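Local coordinates for protein prolyl oligopeptidase (Novosphingobium capsulatum, PDB 1YR2) that probably cleaves oligopeptides on the carboxyl side of proline, and more slowly of alanine, as a serine peptidase of the S9A family, at residues 550-553 with 554-558; 604-607 with 608-611; 612-615 with 616-619; 629-632 with 633-636. All coordinates share one frame; numbering follows the deposited sequence.

Contact 1 of 4, residues 550-553 with 554-558; sequences DFIA and AGEWL
Ile552 and Glu556 run side by side, one turn apart, on helix 544-560, an alpha-helix packed against the central sheet of the alpha/beta-hydrolase domain. Four successive i to i+4 backbone bonds tie the segments: the amides of Ala554, Gly555, Glu556 and Trp557 reach the carbonyls of Asp550, Phe551, Ile552 and Ala553. Glu556 N to Ile552 O is 3.0 Å long.

The tight side is made by small residues. Ala554 CB sits 3.3 Å from Phe551 O, and Gly555, with no side chain at all, adds no bulk to a buried turn. Phe551 leaves the helix on the side facing helix 576-587 and packs on Leu580, Ile581 and Val584. Toward the sheet, Ala553 and Ala554 are short enough to let Tyr466 of strand 459-467 rest on them, while Trp557, its CG anti to the backbone N (chi1 -170°), lays the broad apolar surface of its indole on Val464, Met476 and Ile478.

The Ile552-Glu556 side is looser and partly exposed. Glu556 keeps an extended chain beyond CG, and its OE2 forms a salt bridge with Arg588, a residue that Ile552 also touches. Within the helix the carboxylate meets the isoleucine only lightly, Glu556 OE1 standing 4.0 Å from Ile552 CG2.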
loop_
_atom_site.group_PDB
_atom_site.type_symbol
_atom_site.label_atom_id
_atom_site.label_comp_id
_atom_site.label_asym_id
_atom_site.label_seq_id
_atom_site.Cartn_x
_atom_site.Cartn_y
_atom_site.Cartn_z
ATOM N N ASP A 550 -0.888 13.405 -19.219
ATOM C CA ASP A 550 -0.306 12.061 -19.115
ATOM C C ASP A 550 -1.417 11.012 -19.204
ATOM O O ASP A 550 -1.277 9.973 -19.843
ATOM C CB ASP A 550 0.464 11.847 -17.802
ATOM C CG ASP A 550 1.790 12.586 -17.703
ATOM O OD1 ASP A 550 2.308 13.101 -18.719
ATOM O OD2 ASP A 550 2.383 12.691 -16.585
ATOM N N PHE A 551 -2.539 11.293 -18.576
ATOM C CA PHE A 551 -3.612 10.286 -18.474
ATOM C C PHE A 551 -4.369 10.174 -19.788
ATOM O O PHE A 551 -4.757 9.068 -20.239
ATOM C CB PHE A 551 -4.479 10.652 -17.303
ATOM C CG PHE A 551 -5.455 9.569 -16.843
ATOM C CD1 PHE A 551 -5.007 8.377 -16.263
ATOM C CD2 PHE A 551 -6.786 9.773 -16.945
ATOM C CE1 PHE A 551 -5.909 7.400 -15.827
ATOM C CE2 PHE A 551 -7.700 8.783 -16.515
ATOM C CZ PHE A 551 -7.264 7.624 -15.943
ATOM N N ILE A 552 -4.592 11.314 -20.413
ATOM C CA ILE A 552 -5.175 11.324 -21.733
ATOM C C ILE A 552 -4.249 10.567 -22.709
ATOM O O ILE A 552 -4.720 9.786 -23.512
ATOM C CB ILE A 552 -5.390 12.769 -22.172
ATOM C CG1 ILE A 552 -6.670 13.331 -21.542
ATOM C CG2 ILE A 552 -5.528 12.860 -23.668
ATOM C CD1 ILE A 552 -6.722 14.855 -21.605
ATOM N N ALA A 553 -2.951 10.825 -22.667
ATOM C CA ALA A 553 -2.033 10.097 -23.510
ATOM C C ALA A 553 -2.004 8.592 -23.246
ATOM O O ALA A 553 -1.772 7.805 -24.199
ATOM C CB ALA A 553 -0.620 10.700 -23.425
ATOM N N ALA A 554 -2.248 8.181 -21.991
ATOM C CA ALA A 554 -2.354 6.767 -21.667
ATOM C C ALA A 554 -3.542 6.156 -22.408
ATOM O O ALA A 554 -3.414 5.076 -23.004
ATOM C CB ALA A 554 -2.567 6.547 -20.137
ATOM N N GLY A 555 -4.700 6.825 -22.319
ATOM C CA GLY A 555 -5.914 6.405 -23.003
ATOM C C GLY A 555 -5.734 6.296 -24.519
ATOM O O GLY A 555 -6.065 5.289 -25.151
ATOM N N GLU A 556 -5.083 7.295 -25.095
ATOM C CA GLU A 556 -4.778 7.277 -26.518
ATOM C C GLU A 556 -3.888 6.101 -26.924
ATOM O O GLU A 556 -4.089 5.507 -27.975
ATOM C CB GLU A 556 -4.168 8.621 -26.949
ATOM C CG GLU A 556 -5.191 9.734 -26.886
ATOM C CD GLU A 556 -4.650 11.097 -27.243
ATOM O OE1 GLU A 556 -3.504 11.444 -26.841
ATOM O OE2 GLU A 556 -5.386 11.822 -27.939
ATOM N N TRP A 557 -2.906 5.803 -26.087
ATOM C CA TRP A 557 -1.899 4.790 -26.344
ATOM C C TRP A 557 -2.575 3.432 -26.375
ATOM O O TRP A 557 -2.285 2.606 -27.229
ATOM C CB TRP A 557 -0.798 4.795 -25.266
ATOM C CG TRP A 557 0.345 3.948 -25.613
ATOM C CD1 TRP A 557 1.483 4.330 -26.260
ATOM C CD2 TRP A 557 0.451 2.542 -25.405
ATOM N NE1 TRP A 557 2.305 3.246 -26.421
ATOM C CE2 TRP A 557 1.698 2.136 -25.911
ATOM C CE3 TRP A 557 -0.389 1.570 -24.815
ATOM C CZ2 TRP A 557 2.126 0.799 -25.877
ATOM C CZ3 TRP A 557 0.039 0.247 -24.770
ATOM C CH2 TRP A 557 1.270 -0.134 -25.335
ATOM N N LEU A 558 -3.473 3.205 -25.438
ATOM C CA LEU A 558 -4.116 1.906 -25.312
ATOM C C LEU A 558 -4.981 1.608 -26.547
ATOM O O LEU A 558 -5.074 0.481 -26.985
ATOM C CB LEU A 558 -4.965 1.884 -24.065
ATOM C CG LEU A 558 -4.311 1.921 -22.670
ATOM C CD1 LEU A 558 -5.323 2.268 -21.514
ATOM C CD2 LEU A 558 -3.608 0.617 -22.416
#

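Contact 2 of 4, residues 604-607 with 608-611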
loop_
_atom_site.group_PDB
_atom_site.type_symbol
_atom_site.label_atom_id
_atom_site.label_comp_id
_atom_site.label_asym_id
_atom_site.label_seq_id
_atom_site.Cartn_x
_atom_site.Cartn_y
_atom_site.Cartn_z
ATOM N N MET A 604 -12.553 23.071 -7.531
ATOM C CA MET A 604 -11.157 23.399 -7.259
ATOM C C MET A 604 -10.968 24.864 -6.937
ATOM O O MET A 604 -9.849 25.294 -6.641
ATOM C CB MET A 604 -10.324 23.028 -8.485
ATOM C CG MET A 604 -10.225 21.537 -8.727
ATOM S SD MET A 604 -9.491 20.621 -7.353
ATOM C CE MET A 604 -7.900 21.362 -7.203
ATOM N N LEU A 605 -12.043 25.643 -6.994
ATOM C CA LEU A 605 -11.997 27.026 -6.565
ATOM C C LEU A 605 -12.338 27.174 -5.089
ATOM O O LEU A 605 -11.991 28.199 -4.498
ATOM C CB LEU A 605 -12.929 27.913 -7.409
ATOM C CG LEU A 605 -12.712 27.863 -8.909
ATOM C CD1 LEU A 605 -13.652 28.917 -9.578
ATOM C CD2 LEU A 605 -11.289 28.105 -9.229
ATOM N N ARG A 606 -13.024 26.163 -4.525
ATOM C CA ARG A 606 -13.507 26.224 -3.155
ATOM C C ARG A 606 -13.023 25.065 -2.260
ATOM O O ARG A 606 -13.514 24.898 -1.142
ATOM C CB ARG A 606 -15.042 26.276 -3.170
ATOM C CG ARG A 606 -15.597 27.582 -3.689
ATOM C CD ARG A 606 -17.106 27.603 -3.789
ATOM N NE ARG A 606 -17.755 27.433 -2.482
ATOM C CZ ARG A 606 -17.809 28.360 -1.545
ATOM N NH1 ARG A 606 -17.252 29.546 -1.703
ATOM N NH2 ARG A 606 -18.430 28.107 -0.420
ATOM N N PHE A 607 -12.065 24.280 -2.719
ATOM C CA PHE A 607 -11.649 23.055 -1.993
ATOM C C PHE A 607 -11.085 23.368 -0.605
ATOM O O PHE A 607 -11.295 22.614 0.355
ATOM C CB PHE A 607 -10.617 22.257 -2.792
ATOM C CG PHE A 607 -9.278 22.910 -2.855
ATOM C CD1 PHE A 607 -8.369 22.717 -1.841
ATOM C CD2 PHE A 607 -8.909 23.705 -3.923
ATOM C CE1 PHE A 607 -7.145 23.315 -1.868
ATOM C CE2 PHE A 607 -7.694 24.302 -3.943
ATOM C CZ PHE A 607 -6.816 24.128 -2.884
ATOM N N ASP A 608 -10.460 24.519 -0.489
ATOM C CA ASP A 608 -9.873 24.936 0.776
ATOM C C ASP A 608 -10.844 25.575 1.784
ATOM O O ASP A 608 -10.418 25.982 2.862
ATOM C CB ASP A 608 -8.682 25.833 0.525
ATOM C CG ASP A 608 -9.068 27.209 0.027
ATOM O OD1 ASP A 608 -10.121 27.384 -0.654
ATOM O OD2 ASP A 608 -8.311 28.167 0.230
ATOM N N GLN A 609 -12.130 25.640 1.442
ATOM C CA GLN A 609 -13.164 26.166 2.327
ATOM C C GLN A 609 -13.721 25.093 3.232
ATOM O O GLN A 609 -14.565 25.381 4.060
ATOM C CB GLN A 609 -14.357 26.721 1.535
ATOM C CG GLN A 609 -13.996 27.651 0.368
ATOM C CD GLN A 609 -13.955 29.110 0.731
ATOM O OE1 GLN A 609 -14.147 29.472 1.878
ATOM N NE2 GLN A 609 -13.718 29.958 -0.261
ATOM N N PHE A 610 -13.317 23.841 3.039
ATOM C CA PHE A 610 -13.944 22.752 3.784
ATOM C C PHE A 610 -12.978 21.989 4.651
ATOM O O PHE A 610 -11.739 22.055 4.467
ATOM C CB PHE A 610 -14.708 21.813 2.844
ATOM C CG PHE A 610 -15.634 22.525 1.920
ATOM C CD1 PHE A 610 -16.883 22.958 2.361
ATOM C CD2 PHE A 610 -15.253 22.787 0.614
ATOM C CE1 PHE A 610 -17.720 23.629 1.508
ATOM C CE2 PHE A 610 -16.112 23.446 -0.245
ATOM C CZ PHE A 610 -17.337 23.864 0.203
ATOM N N THR A 611 -13.562 21.323 5.660
ATOM C CA THR A 611 -12.831 20.494 6.608
ATOM C C THR A 611 -11.311 20.737 6.495
ATOM O O THR A 611 -10.817 21.795 6.847
ATOM C CB THR A 611 -13.195 18.985 6.356
ATOM O OG1 THR A 611 -12.867 18.573 4.998
ATOM C CG2 THR A 611 -14.729 18.760 6.505
HETATM O O HOH W 1 -11.571 29.163 -1.854
#
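The guanidinium of Arg606 has the side chain of Gln609 over one face, the amide plane stacked on it only 21° from parallel, with Arg606 NH1 3.8 Å from Gln609 NE2. Over a face of the Phe607 ring lies Asp608 CB, a CH-pi contact 4.2 Å from the centroid, while the backbone of Met604 meets the ring edge in plane. Phe607 CG stands between its own backbone N and carbonyl carbon (chi1 71°), which sets the ring against Asp608 CB. The Phe610 ring takes Gln609 CB over one face and has Phe607 O near its plane at the edge.

These residues form a 3-10 turn in the loop between strand 594-598 and helix 617-620 of the hydrolase domain. It closes through the i to i+3 bond Gln609 N to Arg606 O, 3.0 Å. The same oxygen lies 3.1 Å from Phe610 CE2. A water bridges the turn, donating to Leu605 O and to Asp608 OD1 (2.6 Å) and accepting a weak bond from Gln609 NE2.

Apolar Phe607 is buried, edge-to-face with Tyr620. The charged ends are met by partners beyond the turn: Asp608 OD2 by Arg614 and Arg606 NE by Glu65 OE2, both in salt bridges.

Contact 3 of 4, residues 612-615 with 616-619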
loop_
_atom_site.group_PDB
_atom_site.type_symbol
_atom_site.label_atom_id
_atom_site.label_comp_id
_atom_site.label_asym_id
_atom_site.label_seq_id
_atom_site.Cartn_x
_atom_site.Cartn_y
_atom_site.Cartn_z
ATOM N N ALA A 612 -10.726 19.814 5.756
ATOM C CA ALA A 612 -9.374 19.375 5.670
ATOM C C ALA A 612 -8.676 19.834 4.379
ATOM O O ALA A 612 -7.496 19.518 4.144
ATOM C CB ALA A 612 -9.467 17.834 5.578
ATOM N N GLY A 613 -9.435 20.484 3.501
ATOM C CA GLY A 613 -8.986 20.708 2.152
ATOM C C GLY A 613 -7.900 21.757 2.094
ATOM O O GLY A 613 -7.120 21.805 1.128
ATOM N N ARG A 614 -7.831 22.606 3.112
ATOM C CA ARG A 614 -6.768 23.626 3.155
ATOM C C ARG A 614 -5.346 23.031 3.139
ATOM O O ARG A 614 -4.382 23.667 2.669
ATOM C CB ARG A 614 -6.977 24.557 4.341
ATOM C CG ARG A 614 -6.070 25.798 4.351
ATOM C CD ARG A 614 -6.021 26.662 3.066
ATOM N NE ARG A 614 -5.052 27.763 3.188
ATOM C CZ ARG A 614 -5.038 28.846 2.416
ATOM N NH1 ARG A 614 -5.930 28.980 1.440
ATOM N NH2 ARG A 614 -4.112 29.800 2.625
ATOM N N TYR A 615 -5.185 21.796 3.582
ATOM C CA TYR A 615 -3.889 21.116 3.541
ATOM C C TYR A 615 -3.478 20.774 2.089
ATOM O O TYR A 615 -2.326 20.561 1.809
ATOM C CB TYR A 615 -3.878 19.854 4.467
ATOM C CG TYR A 615 -3.800 20.227 5.913
ATOM C CD1 TYR A 615 -2.602 20.668 6.443
ATOM C CD2 TYR A 615 -4.927 20.241 6.734
ATOM C CE1 TYR A 615 -2.501 21.067 7.714
ATOM C CE2 TYR A 615 -4.834 20.645 8.053
ATOM C CZ TYR A 615 -3.603 21.081 8.530
ATOM O OH TYR A 615 -3.412 21.492 9.846
ATOM N N TRP A 616 -4.409 20.769 1.165
ATOM C CA TRP A 616 -4.087 20.388 -0.211
ATOM C C TRP A 616 -3.481 21.490 -1.060
ATOM O O TRP A 616 -3.145 21.223 -2.208
ATOM C CB TRP A 616 -5.333 19.887 -0.916
ATOM C CG TRP A 616 -5.948 18.751 -0.234
ATOM C CD1 TRP A 616 -5.356 17.841 0.585
ATOM C CD2 TRP A 616 -7.313 18.400 -0.307
ATOM N NE1 TRP A 616 -6.291 16.937 1.037
ATOM C CE2 TRP A 616 -7.503 17.260 0.499
ATOM C CE3 TRP A 616 -8.417 18.946 -0.968
ATOM C CZ2 TRP A 616 -8.740 16.671 0.668
ATOM C CZ3 TRP A 616 -9.675 18.345 -0.779
ATOM C CH2 TRP A 616 -9.815 17.238 0.009
ATOM N N VAL A 617 -3.385 22.709 -0.522
ATOM C CA VAL A 617 -2.745 23.809 -1.222
ATOM C C VAL A 617 -1.328 23.503 -1.637
ATOM O O VAL A 617 -0.863 24.059 -2.616
ATOM C CB VAL A 617 -2.783 25.152 -0.439
ATOM C CG1 VAL A 617 -4.226 25.647 -0.226
ATOM C CG2 VAL A 617 -1.983 25.086 0.865
ATOM N N ASP A 618 -0.640 22.592 -0.951
ATOM C CA ASP A 618 0.746 22.256 -1.328
ATOM C C ASP A 618 0.849 21.642 -2.715
ATOM O O ASP A 618 1.847 21.834 -3.418
ATOM C CB ASP A 618 1.400 21.296 -0.308
ATOM C CG ASP A 618 2.285 22.018 0.725
ATOM O OD1 ASP A 618 2.436 23.282 0.750
ATOM O OD2 ASP A 618 2.801 21.369 1.651
ATOM N N ASP A 619 -0.186 20.918 -3.147
ATOM C CA ASP A 619 -0.200 20.446 -4.522
ATOM C C ASP A 619 -1.020 21.327 -5.445
ATOM O O ASP A 619 -0.718 21.417 -6.630
ATOM C CB ASP A 619 -0.828 19.057 -4.603
ATOM C CG ASP A 619 0.216 17.953 -4.618
ATOM O OD1 ASP A 619 1.171 18.023 -3.800
ATOM O OD2 ASP A 619 0.164 17.013 -5.437
#
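A 3-10 turn leading into the short helix 617-620 brings Trp616 back over Gly613, in the alpha/beta-hydrolase domain. The turn is closed by Trp616 N to Gly613 O, 2.9 Å, and the next amide follows the same i to i+3 pattern through a weak bond, Val617 N to Arg614 O at 3.5 Å.

Glycine suits position 613 because the indole lies directly on its backbone. Gly613 CA stands 3.7 Å from the centroid of the six-membered ring of Trp616 and 15° off its normal, a CH-pi contact over the face. Ala612 O lies over the same ring system, offset toward its rim. With CG beside its own backbone N (chi1 -58°), the tryptophan folds back toward the preceding turn, and its ring also meets Phe498, Val601 and Val661.

Arg614 and Val617 make a second, looser pair. A bend at chi2 (51°) brings the aliphatic part of the arginine to the branched valine, Arg614 CD lying 3.9 Å from Val617 CG1, and the same methyl sits over one face of the guanidinium. Both methyls of Val617 rest near Arg614 O, Val617 CG2 at 3.3 Å and Val617 CG1 at 3.5 Å. Long, charged Arg614 can serve apolar and polar partners at once, since its NH1 and NH2 form salt bridges with Asp608 and Glu624.

Asp619, buried one turn on, accepts from Phe498 N and His536 NE2. Successive i to i+3 bonds of this kind are typical of a 3-10 turn running on into a helix, here helix 617-620 of the alpha/beta-hydrolase domain.

Contact 4 of 4, residues 629-632 with 633-636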
loop_
_atom_site.group_PDB
_atom_site.type_symbol
_atom_site.label_atom_id
_atom_site.label_comp_id
_atom_site.label_asym_id
_atom_site.label_seq_id
_atom_site.Cartn_x
_atom_site.Cartn_y
_atom_site.Cartn_z
ATOM N N TRP A 629 -5.295 30.881 -8.858
ATOM C CA TRP A 629 -6.707 30.824 -9.192
ATOM C C TRP A 629 -6.907 30.580 -10.704
ATOM O O TRP A 629 -7.754 29.756 -11.087
ATOM C CB TRP A 629 -7.445 32.085 -8.704
ATOM C CG TRP A 629 -8.941 32.019 -8.921
ATOM C CD1 TRP A 629 -9.876 31.672 -8.009
ATOM C CD2 TRP A 629 -9.649 32.333 -10.118
ATOM N NE1 TRP A 629 -11.128 31.727 -8.566
ATOM C CE2 TRP A 629 -11.019 32.133 -9.865
ATOM C CE3 TRP A 629 -9.266 32.760 -11.388
ATOM C CZ2 TRP A 629 -12.003 32.346 -10.830
ATOM C CZ3 TRP A 629 -10.254 32.950 -12.372
ATOM C CH2 TRP A 629 -11.612 32.730 -12.075
ATOM N N ARG A 630 -6.137 31.245 -11.554
ATOM C CA ARG A 630 -6.312 31.099 -12.994
ATOM C C ARG A 630 -5.927 29.699 -13.442
ATOM O O ARG A 630 -6.582 29.121 -14.320
ATOM C CB ARG A 630 -5.501 32.122 -13.783
ATOM C CG ARG A 630 -6.042 33.531 -13.678
ATOM C CD ARG A 630 -5.367 34.478 -14.681
ATOM N NE ARG A 630 -5.595 35.858 -14.296
ATOM C CZ ARG A 630 -6.754 36.513 -14.400
ATOM N NH1 ARG A 630 -7.841 35.961 -14.911
ATOM N NH2 ARG A 630 -6.805 37.769 -13.992
ATOM N N VAL A 631 -4.879 29.156 -12.834
ATOM C CA VAL A 631 -4.468 27.776 -13.124
ATOM C C VAL A 631 -5.620 26.823 -12.726
ATOM O O VAL A 631 -5.986 25.923 -13.510
ATOM C CB VAL A 631 -3.184 27.438 -12.357
ATOM C CG1 VAL A 631 -2.948 25.907 -12.216
ATOM C CG2 VAL A 631 -2.033 28.095 -12.994
ATOM N N LEU A 632 -6.206 27.033 -11.544
ATOM C CA LEU A 632 -7.268 26.144 -11.029
ATOM C C LEU A 632 -8.545 26.243 -11.885
ATOM O O LEU A 632 -9.209 25.231 -12.144
ATOM C CB LEU A 632 -7.631 26.439 -9.550
ATOM C CG LEU A 632 -6.571 26.073 -8.506
ATOM C CD1 LEU A 632 -6.778 26.852 -7.240
ATOM C CD2 LEU A 632 -6.612 24.609 -8.254
ATOM N N ARG A 633 -8.868 27.465 -12.302
ATOM C CA ARG A 633 -10.092 27.722 -13.081
ATOM C C ARG A 633 -10.039 26.987 -14.422
ATOM O O ARG A 633 -11.043 26.587 -14.940
ATOM C CB ARG A 633 -10.294 29.244 -13.281
ATOM C CG ARG A 633 -11.423 29.639 -14.174
ATOM C CD ARG A 633 -12.713 29.164 -13.663
ATOM N NE ARG A 633 -13.852 29.519 -14.516
ATOM C CZ ARG A 633 -14.325 28.740 -15.487
ATOM N NH1 ARG A 633 -13.720 27.609 -15.813
ATOM N NH2 ARG A 633 -15.411 29.114 -16.179
ATOM N N ARG A 634 -8.862 26.779 -14.969
ATOM C CA ARG A 634 -8.727 26.095 -16.254
ATOM C C ARG A 634 -9.109 24.623 -16.208
ATOM O O ARG A 634 -9.449 24.071 -17.227
ATOM C CB ARG A 634 -7.287 26.207 -16.787
ATOM C CG ARG A 634 -6.957 27.582 -17.295
ATOM C CD ARG A 634 -5.454 27.875 -17.428
ATOM N NE ARG A 634 -5.233 29.307 -17.693
ATOM C CZ ARG A 634 -4.231 30.059 -17.217
ATOM N NH1 ARG A 634 -3.268 29.562 -16.427
ATOM N NH2 ARG A 634 -4.213 31.351 -17.509
ATOM N N TYR A 635 -9.083 24.009 -15.030
ATOM C CA TYR A 635 -9.418 22.574 -14.921
ATOM C C TYR A 635 -10.432 22.137 -13.878
ATOM O O TYR A 635 -10.836 20.956 -13.867
ATOM C CB TYR A 635 -8.149 21.741 -14.818
ATOM C CG TYR A 635 -7.387 21.829 -13.510
ATOM C CD1 TYR A 635 -7.814 21.147 -12.385
ATOM C CD2 TYR A 635 -6.208 22.557 -13.408
ATOM C CE1 TYR A 635 -7.104 21.167 -11.200
ATOM C CE2 TYR A 635 -5.483 22.613 -12.193
ATOM C CZ TYR A 635 -5.944 21.911 -11.094
ATOM O OH TYR A 635 -5.268 21.896 -9.874
ATOM N N SER A 636 -10.881 23.043 -13.008
ATOM C CA SER A 636 -11.886 22.711 -11.988
ATOM C C SER A 636 -13.060 21.992 -12.640
ATOM O O SER A 636 -13.758 22.613 -13.426
ATOM C CB SER A 636 -12.385 23.996 -11.355
ATOM O OG SER A 636 -13.416 23.759 -10.415
#
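Helix 626-633 ends here as its bonding passes from Arg633 N to Trp629 O, 2.8 Å, through two weak 3.3 Å bonds from Arg634 N to Arg630 O and Val631 O, to Leu632 O, which accepts from two amides. Ser636 N reaches that oxygen at 2.9 Å, nearly along the C=O axis, whereas Tyr635 N arrives from above the carbonyl plane.

Trp629 and Arg633 point the same way. Arg633 CB lies 4.0 Å from the centroid of the indole's six-membered ring, over its face, and the guanidinium plane is turned 77° from the ring. Arginine fits because its aliphatic chain can cover the indole before its charged end leaves.

Further along the chain, chi1 of 72° holds the Tyr635 ring back against the helix end: Leu632 O lies over one face, and Leu632 CD2 is 3.4 Å from Tyr635 OH. The same ring is edge-to-face with Phe548. The guanidinium of exposed Arg634 has Arg630 O over one face, toward its rim, with Arg634 CZ 3.8 Å from Arg630 O. Arg630 forms salt bridges with Glu626 and Glu55. Small Ser636 fits the turn, its OG hydrogen-bonded to His639 ND1. The arrangement is typical of a helix C-terminus, where i to i+3 and i to i+4 bonds converge on one last carbonyl, here Leu632 O.

In the fold
All four contacts lie in the hydrolase domain. Contacts 2 and 3 are consecutive along the chain, with centres 8 Å apart, and share the salt bridge Asp608 OD2 to Arg614 NH1, 2.8 Å, while Phe607 packs on Trp616 and Val617. Contact 4 meets contact 2 through Met604 N and Ser636 OG, a probable hydrogen bond of 3.1 Å, and through Leu605 on Trp629. Contacts 3 and 4 do not touch, their nearest atoms being about 6 Å apart. Contact 1 stands apart, its centre 22 Å from that of contact 4. Phe551 and Trp616 each lie near, without touching, the probable nucleophile elbow around Ser575.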